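Local coordinates for NBS-LRR class disease resistance protein (Oryza sativa subsp. japonica, PDB 6FU9), which probably acts as the integrated heavy-metal-associated (HMA) domain of a rice immune receptor, binding another protein, likely a pathogen effector, at residues 9-14 against 61-66; 25-30 against 57-62; 37-40 against 46-49. One frame throughout, in Å; residues are numbered along the deposited sequence. Where two conformers were deposited one is given.

Contact 1 (9-14 against 61-66); sequences IVFKIP and SALRKK
Leu-63 and Phe-11 are both turned with CG beside their own backbone N and anti to the carbonyl carbon, chi1 -72° for the leucine and -60° for the phenylalanine. The first torsion directs the leucine fork at the sheet, the second directs the ring at the helix, and the two meet. CD1 is the branch that meets the ring. It sits over one face of the Phe-11 ring, 4.0 Å from the centroid and 16° off the normal, a clear CH-pi contact. The methyl is shifted toward the rim of the ring, and CD1 of Leu-63 lies 3.9 Å from CD2 of Phe-11 and equally far from CE2. Here the C-terminal part of helix 56-66 packs over strand 7-12, so this is the helix-on-sheet layer of the ferredoxin-like beta-alpha-beta-beta-alpha-beta sandwich, the fold of HMA domains, in which both helices cover the same face of a four-stranded antiparallel sheet. Ile-13, just past the strand, adds a second wall. Its CD1 approaches the leucine at about a right angle and ends between the two branches, 4.1 Å from CD1 of Leu-63 and 4.1 Å from CD2 of Leu-63. All three residues are buried, and no hydrogen bond links the segments. The neighbourhood is apolar too: the Phe-72 ring meets that of Phe-11 at an inclination, Ile-13 leans on Val-47 and Val-67, and Leu-63 continues onto Leu-27 and Val-28 of the other helix. Lys-12, on the opposite face of the strand, makes salt bridges with Asp-45 and with an acidic side chain of another protein's chain.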
loop_
_atom_site.group_PDB
_atom_site.type_symbol
_atom_site.label_atom_id
_atom_site.label_comp_id
_atom_site.label_asym_id
_atom_site.label_seq_id
_atom_site.Cartn_x
_atom_site.Cartn_y
_atom_site.Cartn_z
ATOM N N ILE A 9 -0.871 6.913 2.245
ATOM C CA ILE A 9 0.418 6.575 2.749
ATOM C C ILE A 9 0.339 5.152 3.295
ATOM O O ILE A 9 -0.557 4.849 4.092
ATOM C CB ILE A 9 0.861 7.475 3.890
ATOM C CG1 ILE A 9 0.833 8.965 3.479
ATOM C CG2 ILE A 9 2.236 7.080 4.362
ATOM C CD1 ILE A 9 0.890 9.924 4.609
ATOM N N VAL A 10 1.230 4.286 2.863
ATOM C CA VAL A 10 1.257 2.895 3.364
ATOM C C VAL A 10 2.552 2.667 4.086
ATOM O O VAL A 10 3.648 2.949 3.506
ATOM C CB VAL A 10 1.079 1.879 2.246
ATOM C CG1 VAL A 10 0.955 0.439 2.845
ATOM C CG2 VAL A 10 -0.124 2.168 1.375
ATOM N N PHE A 11 2.457 2.149 5.311
ATOM C CA PHE A 11 3.602 1.731 6.093
ATOM C C PHE A 11 3.642 0.201 6.162
ATOM O O PHE A 11 2.580 -0.440 6.131
ATOM C CB PHE A 11 3.567 2.277 7.507
ATOM C CG PHE A 11 3.559 3.773 7.613
ATOM C CD1 PHE A 11 4.740 4.484 7.473
ATOM C CD2 PHE A 11 2.411 4.485 7.848
ATOM C CE1 PHE A 11 4.771 5.871 7.579
ATOM C CE2 PHE A 11 2.419 5.860 7.947
ATOM C CZ PHE A 11 3.610 6.546 7.821
ATOM N N LYS A 12 4.841 -0.343 6.255
ATOM C CA LYS A 12 5.056 -1.743 6.660
ATOM C C LYS A 12 5.588 -1.699 8.062
ATOM O O LYS A 12 6.604 -1.057 8.357
ATOM C CB LYS A 12 5.979 -2.427 5.667
ATOM C CG LYS A 12 5.290 -2.830 4.350
ATOM C CD LYS A 12 4.449 -4.137 4.345
ATOM C CE LYS A 12 5.329 -5.345 4.148
ATOM N NZ LYS A 12 4.600 -6.615 4.257
ATOM N N ILE A 13 4.887 -2.397 8.992
ATOM C CA ILE A 13 5.294 -2.418 10.422
ATOM C C ILE A 13 5.146 -3.834 10.836
ATOM O O ILE A 13 4.014 -4.317 10.973
ATOM C CB ILE A 13 4.442 -1.498 11.309
ATOM C CG1 ILE A 13 4.137 -0.149 10.645
ATOM C CG2 ILE A 13 5.120 -1.319 12.644
ATOM C CD1 ILE A 13 3.359 0.831 11.502
ATOM N N PRO A 14 6.258 -4.541 11.008
ATOM C CA PRO A 14 6.136 -5.847 11.671
ATOM C C PRO A 14 5.278 -5.694 12.960
ATOM O O PRO A 14 5.535 -4.822 13.770
ATOM C CB PRO A 14 7.581 -6.199 11.996
ATOM C CG PRO A 14 8.323 -5.565 10.877
ATOM C CD PRO A 14 7.644 -4.242 10.648
ATOM N N SER A 61 7.774 8.836 12.904
ATOM C CA SER A 61 8.511 8.921 14.138
ATOM C C SER A 61 7.698 8.393 15.316
ATOM O O SER A 61 8.199 7.607 16.170
ATOM C CB SER A 61 8.977 10.395 14.347
ATOM O OG SER A 61 9.552 10.535 15.595
ATOM N N ALA A 62 6.436 8.804 15.378
ATOM C CA ALA A 62 5.573 8.383 16.471
ATOM C C ALA A 62 5.367 6.869 16.407
ATOM O O ALA A 62 5.431 6.186 17.446
ATOM C CB ALA A 62 4.239 9.123 16.405
ATOM N N LEU A 63 5.168 6.337 15.210
ATOM C CA LEU A 63 5.002 4.870 15.068
ATOM C C LEU A 63 6.223 4.135 15.506
ATOM O O LEU A 63 6.115 3.060 16.194
ATOM C CB LEU A 63 4.641 4.524 13.603
ATOM C CG LEU A 63 3.238 4.903 13.186
ATOM C CD1 LEU A 63 3.089 4.887 11.678
ATOM C CD2 LEU A 63 2.190 4.026 13.807
ATOM N N ARG A 64 7.411 4.637 15.209
ATOM C CA ARG A 64 8.645 3.994 15.609
ATOM C C ARG A 64 8.808 4.003 17.122
ATOM O O ARG A 64 9.385 3.060 17.660
ATOM C CB ARG A 64 9.806 4.710 14.884
ATOM C CG ARG A 64 9.877 4.305 13.438
ATOM C CD ARG A 64 10.873 5.121 12.661
ATOM N NE ARG A 64 10.888 4.668 11.268
ATOM C CZ ARG A 64 11.377 5.374 10.232
ATOM N NH1 ARG A 64 11.763 6.643 10.390
ATOM N NH2 ARG A 64 11.375 4.851 9.028
ATOM N N LYS A 65 8.344 5.044 17.807
ATOM C CA LYS A 65 8.477 5.126 19.270
ATOM C C LYS A 65 7.483 4.250 19.991
ATOM O O LYS A 65 7.817 3.697 21.039
ATOM C CB LYS A 65 8.325 6.591 19.746
ATOM C CG LYS A 65 9.526 7.452 19.358
ATOM C CD LYS A 65 9.519 8.875 19.935
ATOM C CE LYS A 65 8.434 9.711 19.365
ATOM N NZ LYS A 65 8.644 11.110 19.839
ATOM N N LYS A 66 6.288 4.073 19.416
ATOM C CA LYS A 66 5.190 3.479 20.150
ATOM C C LYS A 66 4.749 2.134 19.638
ATOM O O LYS A 66 4.122 1.361 20.402
ATOM C CB LYS A 66 4.015 4.466 20.153
ATOM C CG LYS A 66 4.334 5.794 20.823
ATOM C CD LYS A 66 3.242 6.819 20.566
ATOM C CE LYS A 66 3.379 8.025 21.474
ATOM N NZ LYS A 66 3.026 7.674 22.879
#

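Contact 2 (25-30 against 57-62); sequences MSLVAS and INLVSA
Leu-59 is the first residue of 57-62 to touch 25-30, and its CD1 reaches across to both Leu-27 and Val-28 of helix 18-29. With CG anti to the backbone N (chi1 178°) and chi2 at 52°, the fork is swung toward the neighbouring helix, although the CB bond itself does not aim there. CD1 of Leu-59 lies 3.6 Å from CD2 of Leu-27, the tightest approach here, and the two leucines run past each other in opposite directions. The same methyl of Leu-59, CD1, lies 4.2 Å from CG2 of Val-28, at the side nearer the sheet. The CB bond of Val-60, next in sequence, points away from helix 18-29, and its side chain packs on Phe-11. Three residues on from Leu-59, nearly one helical turn, Ala-62 faces the partner again. Its CB is 4.1 Å from CD2 of Leu-27, while the other branch of that leucine, CD1, rests 3.9 Å from the backbone O of Ala-62. Leu-27 therefore fits over the short alanine, one methyl against a side chain and the other against the main chain. The axes of segments 25-29 and 57-62 come within 10.7 Å at 157°; the antiparallel sense is that of the two helices of a ferredoxin-like domain. Beneath them, Val-28 also touches Val-37 and Leu-59 also touches Phe-11, so this seam opens into the core over the sheet. Only carbon groups and one carbonyl oxygen meet across it, without a hydrogen bond; adhesion probably rests on dispersion and exclusion of water.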
loop_
_atom_site.group_PDB
_atom_site.type_symbol
_atom_site.label_atom_id
_atom_site.label_comp_id
_atom_site.label_asym_id
_atom_site.label_seq_id
_atom_site.Cartn_x
_atom_site.Cartn_y
_atom_site.Cartn_z
ATOM N N MET A 25 -3.476 1.485 15.029
ATOM C CA MET A 25 -4.643 2.108 14.441
ATOM C C MET A 25 -5.087 3.309 15.299
ATOM O O MET A 25 -5.493 4.340 14.750
ATOM C CB MET A 25 -5.768 1.099 14.043
ATOM C CG MET A 25 -5.713 0.351 12.575
ATOM S SD MET A 25 -7.084 -0.701 12.477
ATOM C CE MET A 25 -6.900 -1.790 13.903
ATOM N N SER A 26 -5.002 3.210 16.621
ATOM C CA SER A 26 -5.383 4.291 17.488
ATOM C C SER A 26 -4.473 5.525 17.316
ATOM O O SER A 26 -4.944 6.662 17.264
ATOM C CB SER A 26 -5.361 3.801 18.930
ATOM O OG SER A 26 -5.874 4.812 19.732
ATOM N N LEU A 27 -3.183 5.278 17.281
ATOM C CA LEU A 27 -2.207 6.359 17.080
ATOM C C LEU A 27 -2.436 7.058 15.747
ATOM O O LEU A 27 -2.505 8.287 15.700
ATOM C CB LEU A 27 -0.796 5.802 17.159
ATOM C CG LEU A 27 0.370 6.771 17.078
ATOM C CD1 LEU A 27 1.581 6.018 17.660
ATOM C CD2 LEU A 27 0.659 7.184 15.693
ATOM N N VAL A 28 -2.622 6.296 14.703
ATOM C CA VAL A 28 -2.849 6.898 13.401
ATOM C C VAL A 28 -4.132 7.646 13.361
ATOM O O VAL A 28 -4.191 8.801 12.854
ATOM C CB VAL A 28 -2.752 5.827 12.292
ATOM C CG1 VAL A 28 -3.062 6.442 10.927
ATOM C CG2 VAL A 28 -1.411 5.188 12.235
ATOM N N ALA A 29 -5.212 7.094 13.880
ATOM C CA ALA A 29 -6.491 7.767 13.875
ATOM C C ALA A 29 -6.497 9.083 14.667
ATOM O O ALA A 29 -7.319 9.951 14.401
ATOM C CB ALA A 29 -7.582 6.808 14.326
ATOM N N SER A 30 -5.609 9.182 15.626
ATOM C CA SER A 30 -5.513 10.421 16.395
ATOM C C SER A 30 -4.599 11.479 15.784
ATOM O O SER A 30 -4.460 12.538 16.339
ATOM C CB SER A 30 -5.117 10.183 17.855
ATOM O OG SER A 30 -6.305 10.058 18.637
ATOM N N ILE A 57 6.141 12.756 8.275
ATOM C CA ILE A 57 7.383 12.851 9.031
ATOM C C ILE A 57 7.191 12.540 10.462
ATOM O O ILE A 57 7.854 11.662 11.022
ATOM C CB ILE A 57 8.051 14.315 8.906
ATOM C CG1 ILE A 57 8.425 14.587 7.463
ATOM C CG2 ILE A 57 9.302 14.483 9.799
ATOM C CD1 ILE A 57 9.046 13.384 6.755
ATOM N N ASN A 58 6.324 13.307 11.089
ATOM C CA ASN A 58 6.058 13.121 12.506
ATOM C C ASN A 58 5.345 11.774 12.719
ATOM O O ASN A 58 5.591 11.134 13.729
ATOM C CB ASN A 58 5.262 14.313 13.095
ATOM C CG ASN A 58 6.158 15.380 13.750
ATOM O OD1 ASN A 58 6.046 16.592 13.473
ATOM N ND2 ASN A 58 6.998 14.949 14.660
ATOM N N LEU A 59 4.475 11.392 11.806
ATOM C CA LEU A 59 3.728 10.146 12.018
ATOM C C LEU A 59 4.638 8.920 12.033
ATOM O O LEU A 59 4.524 8.055 12.933
ATOM C CB LEU A 59 2.675 9.999 10.928
ATOM C CG LEU A 59 1.853 8.708 11.012
ATOM C CD1 LEU A 59 1.235 8.479 12.378
ATOM C CD2 LEU A 59 0.799 8.722 9.920
ATOM N N VAL A 60 5.596 8.825 11.112
ATOM C CA VAL A 60 6.503 7.721 11.156
ATOM C C VAL A 60 7.353 7.675 12.422
ATOM O O VAL A 60 7.615 6.606 12.968
ATOM C CB VAL A 60 7.296 7.569 9.879
ATOM C CG1 VAL A 60 8.439 8.598 9.814
ATOM C CG2 VAL A 60 7.838 6.165 9.735
ATOM N N SER A 61 7.774 8.836 12.904
ATOM C CA SER A 61 8.511 8.921 14.138
ATOM C C SER A 61 7.698 8.393 15.316
ATOM O O SER A 61 8.199 7.607 16.170
ATOM C CB SER A 61 8.977 10.395 14.347
ATOM O OG SER A 61 9.552 10.535 15.595
ATOM N N ALA A 62 6.436 8.804 15.378
ATOM C CA ALA A 62 5.573 8.383 16.471
ATOM C C ALA A 62 5.367 6.869 16.407
ATOM O O ALA A 62 5.431 6.186 17.446
ATOM C CB ALA A 62 4.239 9.123 16.405
#

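Contact 3 (37-40 against 46-49); sequences VAIA and QVVV
Ala-40 and Gln-46 are tied by a reciprocal pair of backbone hydrogen bonds, with Ala-40 N 2.7 Å from Gln-46 O and Gln-46 N 3.0 Å from Ala-40 O. In the second the donor stands 46° out of the plane of the Ala-40 carbonyl, next to the turn, whereas Ala-40 N lies in the plane of the Gln-46 carbonyl. Two residues along, Ala-38 and Val-48 form the other hydrogen-bonded pair. Val-48 N reaches Ala-38 O at 2.9 Å, nearly straight at 165°, and Ala-38 N reaches Val-48 O at 3.0 Å. The Val-48 oxygen also takes a CA-H...O contact from CA of Val-37, 3.2 Å away. Val-37/Val-49 and Ile-39/Val-47 are the non-hydrogen-bonded pairs, and their side chains share the face covered by helix 18-29. Val-37 has CG1 between its backbone N and carbonyl carbon (chi1 53°), which turns CG2 toward the partner strand. That methyl, CG2 of Val-37, lies 3.7 Å from CG1 of Val-47, its diagonal neighbour, the two valines pointing the same way side by side. CG2 of Val-37 is farther, 4.2 Å, from CG2 of Val-49, its directly paired residue. The other face carries Ala-38, Ala-40, Gln-46 and Val-48, with CB of Ala-40 4.1 Å from CG2 of Val-48. This face meets another protein: aromatic side chains of that chain pack on Ala-38 and on Gln-46, and NE2 of Gln-46 hydrogen-bonds to an acidic side chain and to the backbone of that other chain. The pairing is that of a regular antiparallel beta hairpin, the second and third strands of the ferredoxin-like HMA fold, with one face in the core and the other used for protein binding.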
loop_
_atom_site.group_PDB
_atom_site.type_symbol
_atom_site.label_atom_id
_atom_site.label_comp_id
_atom_site.label_asym_id
_atom_site.label_seq_id
_atom_site.Cartn_x
_atom_site.Cartn_y
_atom_site.Cartn_z
ATOM N N VAL A 37 -7.858 4.620 8.423
ATOM C CA VAL A 37 -6.698 3.815 8.522
ATOM C C VAL A 37 -7.165 2.330 8.587
ATOM O O VAL A 37 -8.168 2.034 9.235
ATOM C CB VAL A 37 -5.800 4.195 9.708
ATOM C CG1 VAL A 37 -6.563 4.236 11.040
ATOM C CG2 VAL A 37 -4.583 3.267 9.831
ATOM N N ALA A 38 -6.413 1.471 7.939
ATOM C CA ALA A 38 -6.678 0.027 7.999
ATOM C C ALA A 38 -5.399 -0.755 8.076
ATOM O O ALA A 38 -4.339 -0.315 7.606
ATOM C CB ALA A 38 -7.470 -0.407 6.785
ATOM N N ILE A 39 -5.466 -1.974 8.587
ATOM C CA ILE A 39 -4.388 -2.921 8.550
ATOM C C ILE A 39 -4.694 -3.874 7.440
ATOM O O ILE A 39 -5.763 -4.450 7.431
ATOM C CB ILE A 39 -4.135 -3.595 9.940
ATOM C CG1 ILE A 39 -3.468 -2.458 10.809
ATOM C CG2 ILE A 39 -3.210 -4.764 9.693
ATOM C CD1 ILE A 39 -3.449 -2.643 12.274
ATOM N N ALA A 40 -3.762 -4.083 6.549
ATOM C CA ALA A 40 -3.909 -4.835 5.282
ATOM C C ALA A 40 -2.643 -5.652 5.082
ATOM O O ALA A 40 -1.791 -5.775 5.986
ATOM C CB ALA A 40 -4.133 -3.875 4.100
ATOM N N GLN A 46 0.630 -4.245 6.776
ATOM C CA GLN A 46 0.535 -2.976 5.987
ATOM C C GLN A 46 -0.430 -2.080 6.720
ATOM O O GLN A 46 -1.564 -2.494 6.987
ATOM C CB GLN A 46 -0.093 -3.188 4.649
ATOM C CG GLN A 46 0.725 -3.374 3.477
ATOM C CD GLN A 46 -0.111 -3.598 2.195
ATOM O OE1 GLN A 46 -1.001 -2.833 1.790
ATOM N NE2 GLN A 46 0.270 -4.583 1.489
ATOM N N VAL A 47 -0.040 -0.853 7.049
ATOM C CA VAL A 47 -0.925 0.118 7.659
ATOM C C VAL A 47 -1.211 1.154 6.596
ATOM O O VAL A 47 -0.266 1.850 6.174
ATOM C CB VAL A 47 -0.278 0.755 8.866
ATOM C CG1 VAL A 47 -1.166 1.814 9.486
ATOM C CG2 VAL A 47 0.095 -0.353 9.894
ATOM N N VAL A 48 -2.412 1.165 6.080
ATOM C CA VAL A 48 -2.834 2.010 4.969
ATOM C C VAL A 48 -3.584 3.198 5.543
ATOM O O VAL A 48 -4.617 3.037 6.199
ATOM C CB VAL A 48 -3.685 1.235 3.937
ATOM C CG1 VAL A 48 -4.046 2.209 2.793
ATOM C CG2 VAL A 48 -3.033 -0.008 3.440
ATOM N N VAL A 49 -3.075 4.402 5.253
ATOM C CA VAL A 49 -3.543 5.647 5.798
ATOM C C VAL A 49 -4.050 6.569 4.722
ATOM O O VAL A 49 -3.322 6.787 3.735
ATOM C CB VAL A 49 -2.454 6.327 6.612
ATOM C CG1 VAL A 49 -3.007 7.512 7.365
ATOM C CG2 VAL A 49 -1.722 5.338 7.525
#

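Helix 56-66 serves both contact 1 and contact 2, whose centres lie about 7 Å apart. They merge in one apolar core: CE2 of Phe-11 is 3.8 Å from CD2 of Leu-59, and CD2 of Leu-63 is 4.0 Å from CD2 of Leu-27. Contact 3 joins this core from the sheet, its centre about 11 Å from that of contact 1 and about 12 Å from that of contact 2. CG1 of Val-28 touches CG2 of Val-37 at 3.7 Å, and Phe-11 O probably accepts a hydrogen bond from Val-47 N, 2.8 Å away. In sequence the hairpin is nested inside the loops closed by contacts 1 and 2, while its far face lies against the partner protein.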